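Local coordinates for protein Succinylglutamatedesuccinylase/aspartoacylase (Rhodobacter sphaeroides 2.4.1, PDB 3CDX) that probably acts as a metal-dependent hydrolase of the succinylglutamate desuccinylase/aspartoacylase family, with a calcium ion bound at its metal site in this crystal, at residues Val47-Ser52 and Gln86-Met91; Pro54-Thr59 and Met240-Gly245. One frame throughout, in Å; residues are numbered along the deposited sequence.

Contact 1. Residues Val47-Ser52 and Gln86-Met91; sequences VVKNGS and QGRVIM
Val47 lays one methyl, CG2, over two side chains of strand 87-92. Val47 CG2 meets Ile90 CG1 at 3.8 Å, and Arg88 CG lies equally close on the same face. Its chi1 of 63° puts CG1 between the backbone N and the carbonyl carbon, which leaves CG2 anti to N and reaching toward Arg88. Arg88 NH2 bonds to Phe17 O and Arg88 NE to Thr55 OG1. Val48 is a hydrogen-bonded partner of Val89. Val48 N gives to Val89 O at 3.0 Å, and Val89 N returns the bond to Val48 O. Val48 CG2 also approaches the Met91 methyl on the reverse face of the sheet. Lys49 forms a non-hydrogen-bonded pair with Arg88. Its aliphatic CG runs past Gly87 O, and NZ makes a weak bond to a water beside Gly87 O and Gly51 O. Asn50 closes the strand against Gly87. Asn50 N binds Gly87 O at 3.1 Å, and Gly87 N comes back to Asn50 O at 2.7 Å. The Asn50 amide crosses that of Gln86 with planes 73° apart. Asn50 ND2 and Gln86 NE2 lie 3.5 Å apart, and Asn50 ND2 bonds to Val85 O instead. Gly51 turns the chain and sets its CA against Gln86 OE1. Ser52 N then bonds to Gln86 OE1 at 3.1 Å. This donor stands 46° above the amide plane of Gln86 and misses the lone pairs. The whole is a regular antiparallel pairing of strands 40-50 and 87-92. It joins the antiparallel pair 21-30 and 40-50 to the parallel strands 87-92 and 55-60, as in the carboxypeptidase-like alpha/beta fold of zinc exopeptidases.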
loop_
_atom_site.group_PDB
_atom_site.type_symbol
_atom_site.label_atom_id
_atom_site.label_comp_id
_atom_site.label_asym_id
_atom_site.label_seq_id
_atom_site.Cartn_x
_atom_site.Cartn_y
_atom_site.Cartn_z
ATOM N N VAL A 47 30.105 -13.217 -20.462
ATOM C CA VAL A 47 30.366 -13.457 -21.890
ATOM C C VAL A 47 31.636 -14.266 -21.992
ATOM O O VAL A 47 32.650 -13.942 -21.335
ATOM C CB VAL A 47 30.453 -12.156 -22.749
ATOM C CG1 VAL A 47 31.626 -11.278 -22.316
ATOM C CG2 VAL A 47 30.581 -12.487 -24.253
ATOM N N VAL A 48 31.544 -15.345 -22.770
ATOM C CA VAL A 48 32.705 -16.151 -23.149
ATOM C C VAL A 48 32.842 -16.048 -24.675
ATOM O O VAL A 48 31.903 -16.350 -25.423
ATOM C CB VAL A 48 32.562 -17.646 -22.695
ATOM C CG1 VAL A 48 33.737 -18.476 -23.163
ATOM C CG2 VAL A 48 32.427 -17.755 -21.183
ATOM N N LYS A 49 34.018 -15.615 -25.123
ATOM C CA LYS A 49 34.319 -15.534 -26.544
ATOM C C LYS A 49 35.642 -16.257 -26.836
ATOM O O LYS A 49 36.648 -16.028 -26.183
ATOM C CB LYS A 49 34.353 -14.075 -27.000
ATOM C CG LYS A 49 34.491 -13.864 -28.520
ATOM C CD LYS A 49 34.545 -12.383 -28.871
ATOM C CE LYS A 49 35.473 -12.091 -30.056
ATOM N NZ LYS A 49 35.013 -12.740 -31.285
ATOM N N ASN A 50 35.614 -17.137 -27.826
ATOM C CA ASN A 50 36.815 -17.830 -28.288
ATOM C C ASN A 50 36.627 -18.270 -29.721
ATOM O O ASN A 50 35.541 -18.740 -30.120
ATOM C CB ASN A 50 37.102 -19.061 -27.419
ATOM C CG ASN A 50 38.443 -19.740 -27.749
ATOM O OD1 ASN A 50 39.501 -19.128 -27.668
ATOM N ND2 ASN A 50 38.388 -21.027 -28.086
ATOM N N GLY A 51 37.697 -18.115 -30.496
ATOM C CA GLY A 51 37.797 -18.734 -31.808
ATOM C C GLY A 51 36.760 -18.175 -32.732
ATOM O O GLY A 51 36.565 -16.956 -32.792
ATOM N N SER A 52 36.047 -19.076 -33.394
ATOM C CA SER A 52 35.182 -18.701 -34.482
ATOM C C SER A 52 33.838 -19.430 -34.433
ATOM O O SER A 52 33.783 -20.666 -34.367
ATOM C CB SER A 52 35.897 -19.007 -35.808
ATOM O OG SER A 52 35.518 -18.087 -36.810
ATOM N N GLN A 86 33.706 -22.174 -29.402
ATOM C CA GLN A 86 33.971 -21.700 -30.761
ATOM C C GLN A 86 32.861 -20.783 -31.243
ATOM O O GLN A 86 31.862 -21.212 -31.838
ATOM C CB GLN A 86 34.248 -22.860 -31.736
ATOM C CG GLN A 86 35.592 -23.560 -31.496
ATOM C CD GLN A 86 36.799 -22.713 -31.883
ATOM O OE1 GLN A 86 36.779 -21.997 -32.895
ATOM N NE2 GLN A 86 37.859 -22.789 -31.078
ATOM N N GLY A 87 33.044 -19.501 -30.940
ATOM C CA GLY A 87 32.017 -18.512 -31.154
ATOM C C GLY A 87 31.868 -17.645 -29.914
ATOM O O GLY A 87 32.856 -17.187 -29.338
ATOM N N ARG A 88 30.618 -17.438 -29.489
ATOM C CA ARG A 88 30.338 -16.504 -28.389
ATOM C C ARG A 88 29.048 -16.875 -27.681
ATOM O O ARG A 88 28.025 -17.126 -28.332
ATOM C CB ARG A 88 30.290 -15.054 -28.885
ATOM C CG ARG A 88 30.200 -14.012 -27.743
ATOM C CD ARG A 88 30.379 -12.565 -28.221
ATOM N NE ARG A 88 29.562 -12.309 -29.402
ATOM C CZ ARG A 88 29.552 -11.172 -30.086
ATOM N NH1 ARG A 88 28.779 -11.069 -31.157
ATOM N NH2 ARG A 88 30.308 -10.144 -29.716
ATOM N N VAL A 89 29.136 -16.920 -26.346
ATOM C CA VAL A 89 28.001 -17.179 -25.442
ATOM C C VAL A 89 27.810 -15.958 -24.512
ATOM O O VAL A 89 28.729 -15.567 -23.792
ATOM C CB VAL A 89 28.206 -18.451 -24.600
ATOM C CG1 VAL A 89 26.935 -18.785 -23.785
ATOM C CG2 VAL A 89 28.593 -19.659 -25.522
ATOM N N ILE A 90 26.624 -15.360 -24.593
ATOM C CA ILE A 90 26.191 -14.271 -23.703
ATOM C C ILE A 90 25.072 -14.773 -22.778
ATOM O O ILE A 90 24.040 -15.259 -23.254
ATOM C CB ILE A 90 25.753 -13.055 -24.532
ATOM C CG1 ILE A 90 26.925 -12.602 -25.433
ATOM C CG2 ILE A 90 25.236 -11.855 -23.594
ATOM C CD1 ILE A 90 26.528 -11.708 -26.556
ATOM N N MET A 91 25.275 -14.634 -21.466
ATOM C CA MET A 91 24.414 -15.246 -20.424
ATOM C C MET A 91 23.920 -14.190 -19.452
ATOM O O MET A 91 24.723 -13.557 -18.783
ATOM C CB MET A 91 25.168 -16.357 -19.673
ATOM C CG MET A 91 25.462 -17.597 -20.598
ATOM S SD MET A 91 26.756 -18.757 -20.039
ATOM C CE MET A 91 28.178 -17.667 -20.150
HETATM O O HOH W 1 34.349 -16.020 -31.200
#

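Contact 2. Residues Pro54-Thr59 and Met240-Gly245; sequences PTVLLT and MGVIEG
The Pro54 ring packs against Met240 and Val242, where helix 223-239 ends. Gly241 has a positive phi and closes the helix in a Schellman motif. Met240 and Val242, the residues before and after this glycine, both reach the start of strand 55-60. The Pro54 ring can be followed atom by atom. Pro54 CB meets the Met240 methyl, CE, at 4.0 Å. Pro54 CG, the next ring carbon, touches three groups: Met240 O at 3.6 Å, Met240 CE, and Val242 CG2 at 3.9 Å. Pro54 CD, next to the ring nitrogen, still faces Met240 O and lies 4.0 Å from Val242 CG2. Met240 reaches the ring by folding back. Bends at chi2 (-71°) and chi3 bring CE round to the proline, while the nearer CG leans toward Val56 CG2. The side chains of Pro54 and Val242 lie alongside each other and point opposite ways. The contact is apolar apart from two backbone carbonyls, Met240 O and Pro54 O, that it touches. Further in, Leu237 of the helix packs on Val56, and Ile144 of the neighbouring strand touches both Val56 and Met240. The contact thus joins the C-terminal end of helix 223-239 and the loop after it to the start of strand 55-60. Val242 supplies a single branch, CG2, and Val242 CG2 sits 3.8 Å from Pro54 O and 4.1 Å from Val56 CG2.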
loop_
_atom_site.group_PDB
_atom_site.type_symbol
_atom_site.label_atom_id
_atom_site.label_comp_id
_atom_site.label_asym_id
_atom_site.label_seq_id
_atom_site.Cartn_x
_atom_site.Cartn_y
_atom_site.Cartn_z
ATOM N N PRO A 54 29.049 -18.756 -34.145
ATOM C CA PRO A 54 27.870 -17.920 -33.945
ATOM C C PRO A 54 27.731 -17.479 -32.481
ATOM O O PRO A 54 28.455 -17.987 -31.583
ATOM C CB PRO A 54 26.716 -18.833 -34.364
ATOM C CG PRO A 54 27.197 -20.209 -34.091
ATOM C CD PRO A 54 28.695 -20.182 -34.303
ATOM N N THR A 55 26.845 -16.509 -32.246
ATOM C CA THR A 55 26.640 -16.029 -30.886
ATOM C C THR A 55 25.341 -16.634 -30.383
ATOM O O THR A 55 24.323 -16.511 -31.051
ATOM C CB THR A 55 26.605 -14.486 -30.810
ATOM O OG1 THR A 55 27.916 -13.953 -31.087
ATOM C CG2 THR A 55 26.141 -13.997 -29.380
ATOM N N VAL A 56 25.393 -17.278 -29.209
ATOM C CA VAL A 56 24.188 -17.778 -28.541
ATOM C C VAL A 56 23.845 -16.916 -27.339
ATOM O O VAL A 56 24.643 -16.762 -26.435
ATOM C CB VAL A 56 24.363 -19.253 -28.085
ATOM C CG1 VAL A 56 23.151 -19.718 -27.295
ATOM C CG2 VAL A 56 24.653 -20.167 -29.319
ATOM N N LEU A 57 22.637 -16.360 -27.326
ATOM C CA LEU A 57 22.225 -15.520 -26.203
ATOM C C LEU A 57 21.209 -16.269 -25.362
ATOM O O LEU A 57 20.173 -16.714 -25.879
ATOM C CB LEU A 57 21.692 -14.173 -26.693
ATOM C CG LEU A 57 20.880 -13.291 -25.725
ATOM C CD1 LEU A 57 21.732 -12.715 -24.569
ATOM C CD2 LEU A 57 20.163 -12.196 -26.506
ATOM N N LEU A 58 21.511 -16.373 -24.065
ATOM C CA LEU A 58 20.743 -17.149 -23.076
ATOM C C LEU A 58 20.223 -16.192 -22.010
ATOM O O LEU A 58 21.024 -15.529 -21.314
ATOM C CB LEU A 58 21.634 -18.239 -22.429
ATOM C CG LEU A 58 22.226 -19.291 -23.398
ATOM C CD1 LEU A 58 23.156 -20.183 -22.693
ATOM C CD2 LEU A 58 21.151 -20.073 -24.169
ATOM N N THR A 59 18.903 -16.043 -21.936
ATOM C CA THR A 59 18.330 -15.118 -20.961
ATOM C C THR A 59 17.424 -15.861 -20.010
ATOM O O THR A 59 16.731 -16.798 -20.420
ATOM C CB THR A 59 17.553 -13.912 -21.629
ATOM O OG1 THR A 59 16.571 -14.399 -22.566
ATOM C CG2 THR A 59 18.538 -12.983 -22.338
ATOM N N MET A 240 24.736 -25.682 -32.229
ATOM C CA MET A 240 25.179 -24.549 -33.006
ATOM C C MET A 240 26.661 -24.642 -33.343
ATOM O O MET A 240 27.178 -23.786 -34.073
ATOM C CB MET A 240 24.843 -23.236 -32.283
ATOM C CG MET A 240 23.342 -22.970 -32.244
ATOM S SD MET A 240 22.518 -22.527 -33.785
ATOM C CE MET A 240 23.353 -20.961 -34.068
ATOM N N GLY A 241 27.318 -25.673 -32.795
ATOM C CA GLY A 241 28.749 -25.926 -32.990
ATOM C C GLY A 241 29.664 -25.028 -32.186
ATOM O O GLY A 241 30.826 -24.814 -32.553
ATOM N N VAL A 242 29.151 -24.505 -31.068
ATOM C CA VAL A 242 29.899 -23.576 -30.207
ATOM C C VAL A 242 30.726 -24.357 -29.172
ATOM O O VAL A 242 31.794 -23.935 -28.776
ATOM C CB VAL A 242 28.934 -22.520 -29.551
ATOM C CG1 VAL A 242 29.645 -21.623 -28.552
ATOM C CG2 VAL A 242 28.274 -21.698 -30.626
ATOM N N ILE A 243 30.217 -25.506 -28.742
ATOM C CA ILE A 243 30.987 -26.404 -27.914
ATOM C C ILE A 243 30.920 -27.801 -28.519
ATOM O O ILE A 243 30.045 -28.097 -29.330
ATOM C CB ILE A 243 30.495 -26.432 -26.426
ATOM C CG1 ILE A 243 29.212 -27.250 -26.299
ATOM C CG2 ILE A 243 30.307 -24.991 -25.889
ATOM C CD1 ILE A 243 28.639 -27.320 -24.903
ATOM N N GLU A 244 31.836 -28.663 -28.083
ATOM C CA GLU A 244 32.000 -30.005 -28.652
ATOM C C GLU A 244 30.853 -30.947 -28.234
ATOM O O GLU A 244 30.367 -30.916 -27.086
ATOM C CB GLU A 244 33.370 -30.584 -28.254
ATOM C CG GLU A 244 34.586 -29.696 -28.659
ATOM C CD GLU A 244 35.863 -29.922 -27.781
ATOM O OE1 GLU A 244 36.469 -31.025 -27.895
ATOM O OE2 GLU A 244 36.255 -28.987 -26.992
ATOM N N GLY A 245 30.414 -31.764 -29.188
ATOM C CA GLY A 245 29.540 -32.871 -28.889
ATOM C C GLY A 245 28.278 -32.782 -29.681
ATOM O O GLY A 245 28.137 -31.907 -30.533
#

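Contacts 1 and 2 have centres about 8 Å apart, and both reach the sheet in which strands 87-92 and 55-60 are parallel neighbours. Two probable backbone hydrogen bonds join them. Gln86 N lies 2.7 Å from Val242 O, so the loop after helix 223-239 is tied to the start of strand 87-92. Arg88 O lies 2.8 Å from Val56 N, within the sheet itself. Ile90 CD1 adds packing on Thr55 CG2 at 3.7 Å. Both contacts lie away from the calcium ion. The chain nevertheless runs from strand 55-60 directly to the calcium ligands His63 and Glu66, and strand 144-148 leads to His149.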